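Side-chain contact in apical membrane antigen 1-like protein, soluble form (Toxoplasma gondii, PDB 3ZLE), which probably takes part in host cell invasion by sporozoites, this chain being a conserved part of its ectodomain: residues F33-R38 against R44-K49. Residues are numbered along the deposited sequence; the frame is centred on the assembly and turned at random.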
loop_
_atom_site.group_PDB
_atom_site.type_symbol
_atom_site.label_atom_id
_atom_site.label_comp_id
_atom_site.label_asym_id
_atom_site.label_seq_id
_atom_site.Cartn_x
_atom_site.Cartn_y
_atom_site.Cartn_z
ATOM N N PHE A 33 5.787 -0.357 2.153
ATOM C CA PHE A 33 6.216 0.883 2.862
ATOM C C PHE A 33 7.145 1.683 1.959
ATOM O O PHE A 33 6.802 2.795 1.519
ATOM C CB PHE A 33 6.867 0.564 4.217
ATOM C CG PHE A 33 7.291 1.794 5.016
ATOM C CD1 PHE A 33 6.344 2.543 5.753
ATOM C CD2 PHE A 33 8.626 2.107 5.163
ATOM C CE1 PHE A 33 6.721 3.652 6.501
ATOM C CE2 PHE A 33 9.023 3.226 5.919
ATOM C CZ PHE A 33 8.059 4.003 6.593
ATOM N N VAL A 34 8.276 1.076 1.592
ATOM C CA VAL A 34 9.093 1.561 0.479
ATOM C C VAL A 34 9.169 0.495 -0.632
ATOM O O VAL A 34 9.527 -0.681 -0.384
ATOM C CB VAL A 34 10.522 1.874 0.931
ATOM C CG1 VAL A 34 11.434 2.030 -0.295
ATOM C CG2 VAL A 34 10.546 3.128 1.798
ATOM N N ASP A 35 8.754 0.896 -1.821
ATOM C CA ASP A 35 8.681 0.012 -2.980
ATOM C C ASP A 35 9.839 0.260 -3.918
ATOM O O ASP A 35 9.870 1.244 -4.648
ATOM C CB ASP A 35 7.377 0.217 -3.717
ATOM C CG ASP A 35 7.240 -0.677 -4.904
ATOM O OD1 ASP A 35 8.297 -1.192 -5.384
ATOM O OD2 ASP A 35 6.069 -0.898 -5.359
ATOM N N LEU A 36 10.803 -0.645 -3.931
ATOM C CA LEU A 36 11.910 -0.442 -4.855
ATOM C C LEU A 36 12.266 -1.778 -5.409
ATOM O O LEU A 36 13.421 -2.174 -5.398
ATOM C CB LEU A 36 13.120 0.263 -4.164
ATOM C CG LEU A 36 12.967 1.733 -3.767
ATOM C CD1 LEU A 36 14.132 2.202 -2.859
ATOM C CD2 LEU A 36 12.834 2.670 -4.971
ATOM N N GLY A 37 11.255 -2.476 -5.914
ATOM C CA GLY A 37 11.383 -3.881 -6.216
ATOM C C GLY A 37 11.997 -4.143 -7.580
ATOM O O GLY A 37 12.174 -5.293 -7.964
ATOM N N ARG A 38 12.321 -3.085 -8.308
ATOM C CA ARG A 38 12.916 -3.218 -9.639
ATOM C C ARG A 38 14.177 -2.383 -9.804
ATOM O O ARG A 38 14.344 -1.369 -9.143
ATOM C CB ARG A 38 11.926 -2.783 -10.681
ATOM C CG ARG A 38 10.919 -3.851 -11.026
ATOM C CD ARG A 38 9.879 -3.211 -11.883
ATOM N NE ARG A 38 9.091 -4.198 -12.593
ATOM C CZ ARG A 38 9.207 -4.426 -13.887
ATOM N NH1 ARG A 38 10.132 -3.783 -14.592
ATOM N NH2 ARG A 38 8.399 -5.286 -14.472
ATOM N N ARG A 44 17.225 1.821 -8.687
ATOM C CA ARG A 44 16.041 1.179 -8.081
ATOM C C ARG A 44 14.734 1.809 -8.597
ATOM O O ARG A 44 14.640 3.028 -8.785
ATOM C CB ARG A 44 16.126 1.258 -6.558
ATOM C CG ARG A 44 17.538 1.081 -6.072
ATOM C CD ARG A 44 17.605 0.449 -4.692
ATOM N NE ARG A 44 16.676 -0.655 -4.558
ATOM C CZ ARG A 44 16.227 -1.102 -3.387
ATOM N NH1 ARG A 44 16.651 -0.553 -2.253
ATOM N NH2 ARG A 44 15.451 -2.165 -3.348
ATOM N N GLU A 45 13.794 0.960 -8.982
ATOM C CA GLU A 45 12.610 1.415 -9.710
ATOM C C GLU A 45 11.383 0.880 -8.960
ATOM O O GLU A 45 11.442 -0.240 -8.393
ATOM C CB GLU A 45 12.686 0.891 -11.152
ATOM C CG GLU A 45 11.525 1.248 -12.048
ATOM C CD GLU A 45 11.708 0.706 -13.459
ATOM O OE1 GLU A 45 11.925 -0.514 -13.588
ATOM O OE2 GLU A 45 11.649 1.497 -14.439
ATOM N N VAL A 46 10.365 1.732 -8.778
ATOM C CA VAL A 46 9.142 1.331 -8.017
ATOM C C VAL A 46 8.442 0.271 -8.814
ATOM O O VAL A 46 8.195 0.457 -9.997
ATOM C CB VAL A 46 8.151 2.530 -7.808
ATOM C CG1 VAL A 46 6.985 2.146 -6.871
ATOM C CG2 VAL A 46 8.883 3.738 -7.236
ATOM N N GLY A 47 8.050 -0.832 -8.168
ATOM C CA GLY A 47 7.679 -2.027 -8.916
ATOM C C GLY A 47 6.408 -2.801 -8.579
ATOM O O GLY A 47 6.018 -3.665 -9.333
ATOM N N GLY A 48 5.741 -2.481 -7.473
ATOM C CA GLY A 48 4.586 -3.281 -7.035
ATOM C C GLY A 48 3.418 -3.207 -7.992
ATOM O O GLY A 48 3.185 -2.169 -8.621
ATOM N N LYS A 49 2.642 -4.275 -8.061
ATOM C CA LYS A 49 1.494 -4.341 -8.985
ATOM C C LYS A 49 0.192 -3.758 -8.411
ATOM O O LYS A 49 -0.785 -3.533 -9.169
ATOM C CB LYS A 49 1.280 -5.798 -9.467
ATOM C CG LYS A 49 2.100 -6.144 -10.701
ATOM C CD LYS A 49 2.788 -7.500 -10.621
ATOM C CE LYS A 49 2.023 -8.487 -9.742
ATOM N NZ LYS A 49 2.158 -9.894 -10.215
HETATM O O HOH W 1 16.188 -2.310 -6.463
#
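In the ectodomain of this AMA1-family protein, a two-stranded antiparallel hairpin, 38-40 with 43-45, opens into a classic beta bulge, and an Asx turn that starts at D35, in the loop after helix 24-27, runs into the bulge just before strand 38-40. G37 and R38 both face E45, the evidence for the bulge. R38 N donates to E45 O at 3.0 Å and carries the pairing; the return contact, E45 N to R38 O, is modelled implausibly short, its length doubtful. Past this pair the carboxylate of D35, rather than backbone carbonyls, receives the amides of the other segment. With CG anti to the backbone N (chi1 -179°), D35 reaches G47 and G48. G47 N meets D35 OD1 at 2.8 Å, approaching 45° out of the carboxylate plane, and G48 N reaches the syn lone pair of D35 OD2 at 2.7 Å. D35 OD1 also accepts from G37 N, two residues on, which makes this an Asx turn, with the donor nearly in line with the C-O bond; S30 OG is a further partner. Both oxygens thus being engaged, the rotation of the buried carboxylate is fixed, and the several N-H groups would probably stabilise its negative charge. V46 crosses D35 at about a right angle, its CG1 3.5 Å from D35 CG. L36 CB sits over one face of the R44 guanidinium, 3.3 Å above its plane and offset toward the rim. The R44 chain bends at chi3 (43°), bringing NH2 to a weak bond with L36 O; its NH1 bonds D269 O. R38 and E45 run side by side, their charged ends joined by a long salt bridge (R38 NH1 to E45 OE1, 3.9 Å); E45 OE1 also bonds T40 OG1, E45 OE2 binds K145 N, and R38 makes a cation-pi contact with F205. One water accepts from R44 NE at 2.6 Å and donates to L36 O.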